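Local coordinates for phosphatidylglycerophosphatase and protein-tyrosine phosphatase 1 (Mus musculus, PDB 3RGO) that removes the terminal phosphate of phosphatidylglycerophosphate to give phosphatidylglycerol, a step on the way to cardiolipin in mitochondria, at residues D6-L11 against K84-G89; G55-R60 against V79-K84; L61-V64 against V69-L72; G99-A104 against P137-V142; W117-A122 against E145-I150. One frame throughout, in Å; residues are numbered along the deposited sequence.

How the interactions relate
Interactions 3 and 4 lie at the active site and share one sulfate ion; their centres are about 10 Å apart. The side chain of R102 lies about 4 Å from that of C96, the predicted phosphocysteine, and the side chain of T63 about 6 Å from it. V69 joins the two contacts, its CG2 3.3 Å from Q139 CG. Interactions 1 and 2 lie away from the site and use successive turns of helix 72-88, sharing K84. Y85 OH, 2.8 Å from E57 OE1, links them. Interaction 5 uses helix 137-154, as interaction 4 does, with centres about 12 Å apart. F146 CZ, 3.8 Å from V79 CG2, connects it to helix 72-88.

Interaction 1: residues D6-L11 against K84-G89; sequences DHTVLL and KYQALG
Q86 meets T8 across this contact. The T8 hydroxyl rests on the aliphatic part of the glutamine, with OG1 of T8 3.3 Å from CB of Q86. The methyl of T8 turns instead to the helix backbone, CG2 lying 3.9 Å from N of Q86. The two side chains meet at roughly a right angle. Q86 sets CG opposite its own backbone N (chi1 177°) and runs on extended. Its amide thus reaches a water shared with T8. That water donates to OE1 of Q86 at 3.2 Å and lies 2.5 Å from OG1 of T8. Further on, G89 ends helix 72-88 in a Schellman motif with positive phi. Its carbonyl oxygen lies a loose 4.2 Å from CE1 of H7. On the other side, OD1 of D6 accepts from N of T8, an Asx turn, and from N of V9, which extends it to an Asx motif. This fixes the bend that leads into strand 9-12. Y110 of helix 102-115 touches both T8 and Q86. The polar link between the segments is therefore indirect: one water joins the hydroxyl to the amide, and the rest is van der Waals contact.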
# COMPACT_ATOMS: atom_id res chain seq x y z
N ASP A 6 10.74 1.94 -0.90
CA ASP A 6 11.75 1.73 -1.92
C ASP A 6 11.55 2.74 -3.05
O ASP A 6 10.88 3.76 -2.86
CB ASP A 6 11.77 0.28 -2.44
CG ASP A 6 10.49 -0.13 -3.15
OD1 ASP A 6 9.66 0.74 -3.47
OD2 ASP A 6 10.32 -1.35 -3.41
N HIS A 7 12.13 2.47 -4.21
CA HIS A 7 12.05 3.42 -5.32
C HIS A 7 10.61 3.64 -5.81
O HIS A 7 10.32 4.66 -6.43
CB HIS A 7 12.95 2.95 -6.48
CG HIS A 7 13.17 3.99 -7.53
ND1 HIS A 7 12.47 4.01 -8.72
CD2 HIS A 7 14.02 5.04 -7.58
CE1 HIS A 7 12.88 5.03 -9.45
NE2 HIS A 7 13.82 5.68 -8.78
N THR A 8 9.72 2.70 -5.52
CA THR A 8 8.33 2.78 -5.99
C THR A 8 7.35 3.18 -4.89
O THR A 8 6.56 4.11 -5.04
CB THR A 8 7.84 1.44 -6.59
OG1 THR A 8 8.66 1.06 -7.70
CG2 THR A 8 6.39 1.55 -7.06
N VAL A 9 7.40 2.46 -3.77
CA VAL A 9 6.36 2.56 -2.76
C VAL A 9 6.68 3.51 -1.61
O VAL A 9 7.79 3.53 -1.09
CB VAL A 9 6.01 1.17 -2.20
CG1 VAL A 9 5.12 1.30 -0.96
CG2 VAL A 9 5.34 0.33 -3.28
N LEU A 10 5.68 4.31 -1.24
CA LEU A 10 5.73 5.05 0.01
C LEU A 10 4.56 4.62 0.89
O LEU A 10 3.48 4.29 0.39
CB LEU A 10 5.68 6.56 -0.24
CG LEU A 10 6.76 7.10 -1.19
CD1 LEU A 10 6.21 7.22 -2.60
CD2 LEU A 10 7.28 8.43 -0.69
N LEU A 11 4.79 4.62 2.20
CA LEU A 11 3.78 4.25 3.18
C LEU A 11 3.62 5.40 4.17
O LEU A 11 4.60 5.85 4.76
CB LEU A 11 4.21 2.98 3.91
CG LEU A 11 3.41 2.59 5.17
CD1 LEU A 11 1.98 2.21 4.82
CD2 LEU A 11 4.10 1.47 5.92
N LYS A 84 2.60 -1.95 -11.72
CA LYS A 84 2.28 -1.12 -12.87
C LYS A 84 3.12 0.15 -12.85
O LYS A 84 3.73 0.52 -13.85
CB LYS A 84 0.79 -0.76 -12.85
CG LYS A 84 0.38 0.33 -13.84
CD LYS A 84 -1.07 0.73 -13.62
CE LYS A 84 -1.51 1.81 -14.59
NZ LYS A 84 -2.96 2.12 -14.43
N TYR A 85 3.16 0.82 -11.70
CA TYR A 85 3.91 2.06 -11.59
C TYR A 85 5.43 1.85 -11.45
O TYR A 85 6.21 2.70 -11.88
CB TYR A 85 3.33 2.98 -10.50
CG TYR A 85 2.09 3.67 -11.00
CD1 TYR A 85 2.18 4.77 -11.85
CD2 TYR A 85 0.82 3.19 -10.68
CE1 TYR A 85 1.05 5.39 -12.34
CE2 TYR A 85 -0.31 3.81 -11.17
CZ TYR A 85 -0.19 4.90 -12.00
OH TYR A 85 -1.32 5.52 -12.49
N GLN A 86 5.83 0.73 -10.87
CA GLN A 86 7.25 0.37 -10.84
C GLN A 86 7.82 0.28 -12.26
O GLN A 86 8.94 0.72 -12.51
CB GLN A 86 7.49 -0.94 -10.11
CG GLN A 86 8.95 -1.37 -10.12
CD GLN A 86 9.16 -2.77 -9.57
OE1 GLN A 86 9.20 -2.97 -8.35
NE2 GLN A 86 9.33 -3.73 -10.46
N ALA A 87 7.05 -0.31 -13.17
CA ALA A 87 7.46 -0.44 -14.57
C ALA A 87 7.57 0.91 -15.26
O ALA A 87 8.29 1.06 -16.25
CB ALA A 87 6.49 -1.34 -15.32
N LEU A 88 6.84 1.89 -14.74
CA LEU A 88 6.83 3.24 -15.31
C LEU A 88 7.90 4.11 -14.65
O LEU A 88 8.11 5.25 -15.06
CB LEU A 88 5.46 3.89 -15.10
CG LEU A 88 4.24 3.24 -15.76
CD1 LEU A 88 2.95 3.79 -15.18
CD2 LEU A 88 4.30 3.45 -17.25
N GLY A 89 8.55 3.58 -13.62
CA GLY A 89 9.54 4.34 -12.88
C GLY A 89 8.93 5.43 -12.03
O GLY A 89 9.60 6.40 -11.67
O HOH W 1 10.59 -0.39 -6.98

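Interaction 2: residues G55-R60 against V79-K84; sequences GVEQLR and VQFALK
Strand 57-60 and helix 79-84 run nearly antiparallel, at 167°, with their axes 10.4 Å apart at closest approach. L59 and F81 make the apolar part of the contact. CB of L59 sits over the centre of the F81 ring, 3.8 Å from the centroid and only 7° off the ring normal. This is a CH-pi contact. One branch of the leucine continues back along the phenylalanine, and CD2 of L59 comes 3.6 Å from CB of F81. Leucine and phenylalanine thus run antiparallel alongside one another. F81 has CG opposite its backbone N (chi1 -174°), which sends the ring out from the helix to the strand. The ring edge faces E57: the backbone O of E57 lies in the ring plane, 3.5 Å from CZ of F81. Strand 57-61 is an outermost strand of the sheet, and helix 72-88 covers it on the way to strand 91-95, a beta-alpha-beta crossover. An alanine in place of F81 would probably leave L59 without its aromatic partner and open a gap between helix and strand. The carboxylate of E57 also touches the ring, CD of E57 being 3.6 Å from CE1 of F81. Beyond it K84 closes a salt bridge. NZ of K84 lies 2.6 Å from OE1 of E57, and OE1 accepts with its syn lone pair. Both chains are extended, the lysine coming in crosswise to the glutamate. OE1 of E57 is also hydrogen-bonded to OH of Y85, whose ring meets F81 edge-to-face.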
# COMPACT_ATOMS: atom_id res chain seq x y z
N GLY A 55 -2.60 14.34 -11.81
CA GLY A 55 -2.00 13.31 -12.64
C GLY A 55 -1.72 12.00 -11.90
O GLY A 55 -0.88 11.21 -12.34
N VAL A 56 -2.41 11.77 -10.79
CA VAL A 56 -2.25 10.50 -10.10
C VAL A 56 -3.53 9.66 -10.10
O VAL A 56 -4.62 10.15 -9.86
CB VAL A 56 -1.68 10.66 -8.66
CG1 VAL A 56 -1.56 12.11 -8.29
CG2 VAL A 56 -2.51 9.87 -7.64
N GLU A 57 -3.36 8.37 -10.40
CA GLU A 57 -4.46 7.42 -10.41
C GLU A 57 -4.68 6.86 -9.01
O GLU A 57 -3.73 6.43 -8.35
CB GLU A 57 -4.15 6.28 -11.39
CG GLU A 57 -5.27 5.27 -11.55
CD GLU A 57 -4.86 4.11 -12.44
OE1 GLU A 57 -3.67 4.03 -12.82
OE2 GLU A 57 -5.73 3.26 -12.76
N GLN A 58 -5.93 6.85 -8.57
CA GLN A 58 -6.28 6.31 -7.26
C GLN A 58 -6.91 4.93 -7.37
O GLN A 58 -7.84 4.73 -8.15
CB GLN A 58 -7.24 7.25 -6.52
CG GLN A 58 -7.64 6.75 -5.12
CD GLN A 58 -8.62 7.67 -4.42
OE1 GLN A 58 -9.69 7.98 -4.96
NE2 GLN A 58 -8.28 8.11 -3.21
N LEU A 59 -6.38 3.98 -6.61
CA LEU A 59 -7.00 2.68 -6.47
C LEU A 59 -7.58 2.56 -5.06
O LEU A 59 -6.87 2.70 -4.07
CB LEU A 59 -5.98 1.56 -6.71
CG LEU A 59 -6.38 0.16 -6.22
CD1 LEU A 59 -7.61 -0.35 -6.96
CD2 LEU A 59 -5.21 -0.81 -6.39
N ARG A 60 -8.89 2.34 -4.97
CA ARG A 60 -9.54 2.21 -3.68
C ARG A 60 -9.77 0.75 -3.34
O ARG A 60 -10.34 0.00 -4.13
CB ARG A 60 -10.87 2.96 -3.65
CG ARG A 60 -10.75 4.44 -3.37
CD ARG A 60 -12.12 5.06 -3.13
NE ARG A 60 -13.04 4.76 -4.22
CZ ARG A 60 -13.15 5.50 -5.32
NH1 ARG A 60 -12.41 6.59 -5.47
NH2 ARG A 60 -14.01 5.15 -6.26
N VAL A 79 -1.00 -5.02 -5.31
CA VAL A 79 0.38 -5.29 -5.68
C VAL A 79 0.61 -5.06 -7.18
O VAL A 79 1.59 -4.43 -7.57
CB VAL A 79 0.80 -6.71 -5.26
CG1 VAL A 79 2.19 -7.03 -5.78
CG2 VAL A 79 0.73 -6.84 -3.74
N GLN A 80 -0.29 -5.57 -8.01
CA GLN A 80 -0.18 -5.37 -9.46
C GLN A 80 -0.26 -3.89 -9.81
O GLN A 80 0.36 -3.44 -10.77
CB GLN A 80 -1.26 -6.17 -10.20
CG GLN A 80 -1.14 -7.68 -10.03
CD GLN A 80 0.22 -8.22 -10.47
OE1 GLN A 80 0.74 -7.84 -11.52
NE2 GLN A 80 0.78 -9.11 -9.66
N PHE A 81 -1.03 -3.13 -9.03
CA PHE A 81 -1.12 -1.68 -9.21
C PHE A 81 0.23 -1.04 -8.93
O PHE A 81 0.70 -0.20 -9.70
CB PHE A 81 -2.19 -1.11 -8.28
CG PHE A 81 -2.46 0.36 -8.48
CD1 PHE A 81 -3.29 0.80 -9.50
CD2 PHE A 81 -1.92 1.31 -7.61
CE1 PHE A 81 -3.56 2.15 -9.67
CE2 PHE A 81 -2.18 2.66 -7.77
CZ PHE A 81 -3.00 3.08 -8.80
N ALA A 82 0.87 -1.44 -7.83
CA ALA A 82 2.19 -0.93 -7.49
C ALA A 82 3.21 -1.30 -8.58
O ALA A 82 4.06 -0.49 -8.94
CB ALA A 82 2.64 -1.47 -6.14
N LEU A 83 3.11 -2.52 -9.09
CA LEU A 83 4.05 -3.00 -10.10
C LEU A 83 3.85 -2.28 -11.42
O LEU A 83 4.81 -2.05 -12.17
CB LEU A 83 3.91 -4.51 -10.27
CG LEU A 83 4.28 -5.36 -9.05
CD1 LEU A 83 4.05 -6.84 -9.31
CD2 LEU A 83 5.73 -5.11 -8.64
N LYS A 84 2.60 -1.95 -11.72
CA LYS A 84 2.28 -1.12 -12.87
C LYS A 84 3.12 0.15 -12.85
O LYS A 84 3.73 0.52 -13.85
CB LYS A 84 0.79 -0.76 -12.85
CG LYS A 84 0.38 0.33 -13.84
CD LYS A 84 -1.07 0.73 -13.62
CE LYS A 84 -1.51 1.81 -14.59
NZ LYS A 84 -2.96 2.12 -14.43

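Interaction 3: residues L61-V64 against V69-L72; sequences LSTV and VPTL. With SO4 (sulfate ion), chain C.
The peptide that joins V69 to P70 is the flat group that meets T63 and V64. CA of T63 lies against it, 3.8 Å from N of P70. The V69 carbonyl takes its donor from above its plane, 44° out of it: N of V64 gives a hydrogen bond of 2.9 Å to O of V69, with 161° at the hydrogen. P70 turns its CA and CB to the carbonyl oxygen of S62. CA of P70 makes a CA-H...O contact there, 3.5 Å from O of S62. M106 and L75 touch the same proline. A water also bridges the two arms of the loop, donating to O of S62 and accepting from N of T71. At the outer side two methyls meet, CG2 of V64 and CG2 of T71, 3.7 Å apart. T63 turns OG1 between its backbone N and carbonyl carbon (chi1 55°). There OG1 of T63 lies 2.7 Å from O1 of the sulfate of chain C, and N36 is a second partner of the hydroxyl. CG2 of T63 packs on N of V69 at 3.6 Å. A valine in place of T63 would probably leave N36 and the sulfate without the hydroxyl they both meet. M66 N, G68 N and R102 NE also bind this sulfate. T71 then caps helix 72-88. The loop probably corresponds to the general-acid loop of dual specificity phosphatases, and it borders the predicted catalytic C96.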
# COMPACT_ATOMS: atom_id res chain seq x y z
N LEU A 61 -9.30 0.35 -2.16
CA LEU A 61 -9.49 -1.02 -1.70
C LEU A 61 -10.14 -1.03 -0.33
O LEU A 61 -9.94 -0.12 0.48
CB LEU A 61 -8.15 -1.76 -1.66
CG LEU A 61 -7.41 -1.94 -2.98
CD1 LEU A 61 -6.02 -2.50 -2.74
CD2 LEU A 61 -8.20 -2.85 -3.93
N SER A 62 -10.94 -2.05 -0.09
CA SER A 62 -11.57 -2.24 1.21
C SER A 62 -10.99 -3.47 1.90
O SER A 62 -10.67 -4.47 1.25
CB SER A 62 -13.08 -2.40 1.06
OG SER A 62 -13.70 -1.17 0.72
N THR A 63 -10.83 -3.40 3.22
CA THR A 63 -10.46 -4.57 3.99
C THR A 63 -11.71 -5.41 4.18
O THR A 63 -12.83 -4.88 4.16
CB THR A 63 -9.93 -4.20 5.38
OG1 THR A 63 -10.90 -3.40 6.06
CG2 THR A 63 -8.62 -3.44 5.28
N VAL A 64 -11.53 -6.71 4.35
CA VAL A 64 -12.62 -7.57 4.76
C VAL A 64 -12.95 -7.18 6.20
O VAL A 64 -12.11 -7.31 7.09
CB VAL A 64 -12.23 -9.06 4.71
CG1 VAL A 64 -13.39 -9.93 5.19
CG2 VAL A 64 -11.81 -9.45 3.30
N VAL A 69 -7.39 -6.61 6.58
CA VAL A 69 -6.75 -6.93 5.30
C VAL A 69 -7.80 -7.16 4.22
O VAL A 69 -8.86 -7.72 4.49
CB VAL A 69 -5.90 -8.22 5.40
CG1 VAL A 69 -5.10 -8.44 4.12
CG2 VAL A 69 -4.97 -8.16 6.58
N PRO A 70 -7.50 -6.71 2.99
CA PRO A 70 -8.39 -7.02 1.86
C PRO A 70 -8.45 -8.52 1.62
O PRO A 70 -7.80 -9.30 2.32
CB PRO A 70 -7.70 -6.35 0.67
CG PRO A 70 -6.79 -5.32 1.27
CD PRO A 70 -6.36 -5.86 2.59
N THR A 71 -9.23 -8.93 0.63
CA THR A 71 -9.19 -10.31 0.19
C THR A 71 -7.85 -10.54 -0.48
O THR A 71 -7.14 -9.59 -0.81
CB THR A 71 -10.29 -10.60 -0.84
OG1 THR A 71 -10.20 -9.65 -1.91
CG2 THR A 71 -11.67 -10.52 -0.19
N LEU A 72 -7.50 -11.80 -0.67
CA LEU A 72 -6.32 -12.16 -1.45
C LEU A 72 -6.37 -11.45 -2.80
O LEU A 72 -5.37 -10.90 -3.26
CB LEU A 72 -6.27 -13.67 -1.67
CG LEU A 72 -5.31 -14.53 -0.84
CD1 LEU A 72 -4.50 -13.70 0.15
CD2 LEU A 72 -6.06 -15.67 -0.13
S SO4 C . -11.15 -3.55 9.60
O1 SO4 C . -11.11 -4.53 8.51
O2 SO4 C . -10.13 -3.89 10.60
O3 SO4 C . -10.90 -2.22 9.06
O4 SO4 C . -12.48 -3.57 10.23
O HOH W 2 -11.29 -6.91 -0.16

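Interaction 4: residues G99-A104 against P137-V142; sequences GRSRSA and PSQLEV. With SO4 (sulfate ion), chain B; SO4 (sulfate ion), chain C.
R102 and S101 both meet the amide of Q139, and R102 carries on into two sulfates. CB of R102 lies 3.5 Å from O1 of the first sulfate (chain B). CG stands opposite the carbonyl carbon (chi1 -66°), near the same oxygen and 3.9 Å from NE2 of Q139. CD passes between the two ions. NE of R102 then donates to O3 of the second sulfate (chain C) at 3.0 Å. At the tip the guanidinium forks: NH1 of R102 reaches O1 of the first sulfate at 2.9 Å, and NH2 reaches O2 of the second at 3.1 Å. Both ions sit at the edge of the group, near its plane. NE2 of Q139 donates 2.9 Å to OG of S101, which lies in the amide plane. S101 OG is also bonded to O of S134, while OE1 of Q139 accepts from N of R136 and NE2 also reaches O of G68. Q139 of helix 137-154 thus probably helps to position S101, as a second-shell partner of the loop that holds the first sulfate. Backbone N atoms of K97, A98, R100, R102 and S103 hold that ion, and OG of S103 lies 2.7 Å from its O3. This cradle at the start of helix 102-115, from the predicted phosphocysteine C96 to R102, is the phosphate-binding P-loop of the CX5R protein-tyrosine phosphatases.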
# COMPACT_ATOMS: atom_id res chain seq x y z
N GLY A 99 -1.16 4.84 8.72
CA GLY A 99 -0.03 4.28 8.01
C GLY A 99 0.76 3.27 8.83
O GLY A 99 1.98 3.19 8.71
N ARG A 100 0.07 2.50 9.66
CA ARG A 100 0.73 1.61 10.61
C ARG A 100 0.34 0.13 10.52
O ARG A 100 1.09 -0.74 10.96
CB ARG A 100 0.49 2.11 12.05
CG ARG A 100 1.56 3.06 12.57
CD ARG A 100 1.74 4.26 11.67
NE ARG A 100 3.08 4.82 11.75
CZ ARG A 100 3.41 5.89 12.47
NH1 ARG A 100 2.48 6.53 13.18
NH2 ARG A 100 4.66 6.32 12.48
N SER A 101 -0.84 -0.15 9.97
CA SER A 101 -1.42 -1.49 10.11
C SER A 101 -2.01 -2.04 8.81
O SER A 101 -1.43 -2.91 8.17
CB SER A 101 -2.47 -1.49 11.22
OG SER A 101 -3.01 -2.79 11.43
N ARG A 102 -3.19 -1.55 8.44
CA ARG A 102 -3.85 -1.99 7.22
C ARG A 102 -2.99 -1.62 6.02
O ARG A 102 -2.79 -2.42 5.10
CB ARG A 102 -5.24 -1.34 7.11
CG ARG A 102 -6.19 -1.82 8.19
CD ARG A 102 -7.33 -0.85 8.42
NE ARG A 102 -8.15 -1.26 9.55
CZ ARG A 102 -7.88 -0.98 10.82
NH1 ARG A 102 -6.80 -0.27 11.12
NH2 ARG A 102 -8.68 -1.41 11.79
N SER A 103 -2.47 -0.40 6.03
CA SER A 103 -1.64 0.07 4.94
C SER A 103 -0.27 -0.61 4.96
O SER A 103 0.31 -0.91 3.92
CB SER A 103 -1.52 1.60 4.97
OG SER A 103 -1.09 2.04 6.25
N ALA A 104 0.23 -0.86 6.17
CA ALA A 104 1.47 -1.61 6.35
C ALA A 104 1.35 -3.03 5.78
O ALA A 104 2.28 -3.56 5.18
CB ALA A 104 1.85 -1.66 7.82
N PRO A 137 -2.18 -10.79 14.18
CA PRO A 137 -2.31 -12.18 13.73
C PRO A 137 -3.33 -12.33 12.60
O PRO A 137 -3.08 -13.07 11.65
CB PRO A 137 -2.78 -12.91 14.99
CG PRO A 137 -2.15 -12.14 16.10
CD PRO A 137 -2.12 -10.70 15.65
N SER A 138 -4.45 -11.62 12.69
CA SER A 138 -5.48 -11.69 11.66
C SER A 138 -4.95 -11.18 10.32
O SER A 138 -5.34 -11.66 9.26
CB SER A 138 -6.72 -10.90 12.07
OG SER A 138 -6.49 -9.50 12.00
N GLN A 139 -4.06 -10.20 10.37
CA GLN A 139 -3.47 -9.68 9.15
C GLN A 139 -2.32 -10.56 8.67
O GLN A 139 -2.14 -10.75 7.47
CB GLN A 139 -3.00 -8.23 9.36
CG GLN A 139 -4.16 -7.26 9.60
CD GLN A 139 -3.71 -5.97 10.23
OE1 GLN A 139 -2.92 -5.97 11.17
NE2 GLN A 139 -4.21 -4.84 9.71
N LEU A 140 -1.56 -11.11 9.61
CA LEU A 140 -0.44 -11.98 9.26
C LEU A 140 -0.88 -13.26 8.55
O LEU A 140 -0.20 -13.74 7.64
CB LEU A 140 0.37 -12.33 10.51
CG LEU A 140 1.68 -13.08 10.22
CD1 LEU A 140 2.62 -12.18 9.43
CD2 LEU A 140 2.34 -13.57 11.50
N GLU A 141 -2.01 -13.82 8.98
CA GLU A 141 -2.49 -15.06 8.38
C GLU A 141 -2.79 -14.90 6.88
O GLU A 141 -2.53 -15.79 6.08
CB GLU A 141 -3.70 -15.60 9.13
CG GLU A 141 -3.38 -16.08 10.54
CD GLU A 141 -2.41 -17.25 10.56
OE1 GLU A 141 -2.83 -18.38 10.25
OE2 GLU A 141 -1.23 -17.03 10.91
N VAL A 142 -3.35 -13.75 6.51
CA VAL A 142 -3.62 -13.50 5.10
C VAL A 142 -2.32 -13.32 4.31
O VAL A 142 -2.21 -13.80 3.19
CB VAL A 142 -4.57 -12.30 4.90
CG1 VAL A 142 -4.69 -11.94 3.42
CG2 VAL A 142 -5.94 -12.61 5.50
S SO4 B . -3.76 1.95 9.25
O1 SO4 B . -4.48 0.78 9.74
O2 SO4 B . -2.68 2.30 10.17
O3 SO4 B . -3.22 1.68 7.93
O4 SO4 B . -4.68 3.09 9.18
S SO4 C . -11.15 -3.55 9.60
O1 SO4 C . -11.11 -4.53 8.51
O2 SO4 C . -10.13 -3.89 10.60
O3 SO4 C . -10.90 -2.22 9.06
O4 SO4 C . -12.48 -3.57 10.23

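Interaction 5: residues W117-A122 against E145-I150; sequences WSPEEA and EFHKEI
P119 and H147 make the apolar part of this contact. CD of P119 lies over one face of the H147 ring, 4.2 Å from its centroid and 18° off the normal. It is a CH-pi contact, displaced toward the rim of the ring, and CG of H147 is the nearest ring atom. Proline and histidine lie crosswise. H147 sets CG opposite its backbone N (chi1 -174°), which carries the imidazole from helix 137-154 to the start of helix 119-129. S118 adds a looser touch, with its CA 3.9 Å from NE2 of H147. I112 of helix 102-115 also touches H147.

The polar approach is that of the W117 carbonyl. O of W117 lies 3.0 Å from CD2 of H147, and it comes obliquely to the ring. NE2 of H147 is near the same oxygen, but the angle is too poor for a hydrogen bond.

The hydrogen bonds are local to W117-A122. N of E121 donates to OG of S118 at 3.0 Å, and N of S118 donates to OE1 of E121 at 3.1 Å, on the anti lone pair. Together they form a capping box at the N-terminus of helix 119-129. The next bond, from N of A122 to O of S118, starts the helix itself. The box probably helps to hold the turn that presents P119 and the W117 carbonyl to H147.

No direct hydrogen bond joins the two segments. Contact therefore rests on CH-pi packing and on a carbonyl oxygen that comes close from off the ring plane.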
# COMPACT_ATOMS: atom_id res chain seq x y z
N TRP A 117 10.03 -12.73 -0.26
CA TRP A 117 10.36 -12.74 1.17
C TRP A 117 9.25 -13.37 2.00
O TRP A 117 8.10 -13.45 1.57
CB TRP A 117 10.57 -11.31 1.69
CG TRP A 117 11.89 -10.68 1.36
CD1 TRP A 117 12.98 -11.29 0.80
CD2 TRP A 117 12.27 -9.32 1.60
NE1 TRP A 117 14.01 -10.39 0.67
CE2 TRP A 117 13.60 -9.17 1.15
CE3 TRP A 117 11.61 -8.22 2.16
CZ2 TRP A 117 14.28 -7.96 1.23
CZ3 TRP A 117 12.30 -7.01 2.23
CH2 TRP A 117 13.62 -6.90 1.78
N SER A 118 9.60 -13.81 3.20
CA SER A 118 8.61 -14.28 4.16
C SER A 118 7.81 -13.09 4.67
O SER A 118 8.28 -11.95 4.63
CB SER A 118 9.30 -14.98 5.34
OG SER A 118 10.07 -14.05 6.09
N PRO A 119 6.59 -13.35 5.16
CA PRO A 119 5.84 -12.24 5.75
C PRO A 119 6.67 -11.49 6.79
O PRO A 119 6.71 -10.27 6.77
CB PRO A 119 4.64 -12.94 6.40
CG PRO A 119 4.43 -14.15 5.53
CD PRO A 119 5.81 -14.60 5.12
N GLU A 120 7.35 -12.22 7.67
CA GLU A 120 8.10 -11.58 8.75
C GLU A 120 9.30 -10.77 8.26
O GLU A 120 9.64 -9.74 8.85
CB GLU A 120 8.52 -12.61 9.81
CG GLU A 120 9.37 -13.74 9.27
CD GLU A 120 8.58 -14.98 8.89
OE1 GLU A 120 7.40 -14.86 8.50
OE2 GLU A 120 9.15 -16.08 8.98
N GLU A 121 9.95 -11.22 7.19
CA GLU A 121 11.04 -10.45 6.59
C GLU A 121 10.54 -9.10 6.08
O GLU A 121 11.16 -8.06 6.31
CB GLU A 121 11.71 -11.23 5.46
CG GLU A 121 12.88 -12.08 5.91
CD GLU A 121 13.39 -13.00 4.82
OE1 GLU A 121 12.57 -13.53 4.05
OE2 GLU A 121 14.62 -13.20 4.76
N ALA A 122 9.43 -9.13 5.36
CA ALA A 122 8.82 -7.92 4.82
C ALA A 122 8.40 -6.96 5.94
O ALA A 122 8.68 -5.77 5.88
CB ALA A 122 7.61 -8.28 3.98
N GLU A 145 -1.04 -16.66 3.44
CA GLU A 145 -1.70 -17.27 2.29
C GLU A 145 -1.20 -16.61 1.01
O GLU A 145 -1.00 -17.27 -0.02
CB GLU A 145 -3.22 -17.14 2.39
CG GLU A 145 -3.86 -17.93 3.52
CD GLU A 145 -4.19 -19.36 3.13
OE1 GLU A 145 -3.34 -20.02 2.48
OE2 GLU A 145 -5.30 -19.84 3.46
N PHE A 146 -0.99 -15.30 1.08
CA PHE A 146 -0.48 -14.55 -0.06
C PHE A 146 0.90 -15.07 -0.45
O PHE A 146 1.22 -15.23 -1.63
CB PHE A 146 -0.42 -13.05 0.25
CG PHE A 146 -0.03 -12.19 -0.92
CD1 PHE A 146 1.30 -11.85 -1.13
CD2 PHE A 146 -0.98 -11.74 -1.81
CE1 PHE A 146 1.66 -11.06 -2.20
CE2 PHE A 146 -0.63 -10.95 -2.89
CZ PHE A 146 0.70 -10.61 -3.08
N HIS A 147 1.72 -15.34 0.57
CA HIS A 147 3.06 -15.90 0.39
C HIS A 147 3.02 -17.26 -0.33
O HIS A 147 3.84 -17.53 -1.20
CB HIS A 147 3.76 -16.02 1.74
CG HIS A 147 5.19 -16.44 1.64
ND1 HIS A 147 5.65 -17.65 2.13
CD2 HIS A 147 6.27 -15.82 1.11
CE1 HIS A 147 6.95 -17.74 1.91
NE2 HIS A 147 7.35 -16.65 1.29
N LYS A 148 2.07 -18.10 0.05
CA LYS A 148 1.91 -19.40 -0.59
C LYS A 148 1.50 -19.28 -2.06
O LYS A 148 1.98 -20.03 -2.91
CB LYS A 148 0.89 -20.25 0.17
CG LYS A 148 1.33 -20.67 1.56
CD LYS A 148 0.28 -21.55 2.23
CE LYS A 148 0.70 -21.92 3.64
NZ LYS A 148 -0.30 -22.82 4.28
N GLU A 149 0.60 -18.34 -2.34
CA GLU A 149 0.12 -18.12 -3.71
C GLU A 149 1.24 -17.58 -4.60
O GLU A 149 1.37 -17.99 -5.76
CB GLU A 149 -1.06 -17.15 -3.72
CG GLU A 149 -2.35 -17.73 -3.17
CD GLU A 149 -3.53 -16.81 -3.38
OE1 GLU A 149 -3.31 -15.61 -3.62
OE2 GLU A 149 -4.69 -17.27 -3.30
N ILE A 150 2.03 -16.67 -4.05
CA ILE A 150 3.15 -16.08 -4.76
C ILE A 150 4.17 -17.14 -5.15
O ILE A 150 4.67 -17.15 -6.27
CB ILE A 150 3.86 -15.01 -3.89
CG1 ILE A 150 2.99 -13.76 -3.78
CG2 ILE A 150 5.24 -14.69 -4.45
CD1 ILE A 150 2.26 -13.39 -5.06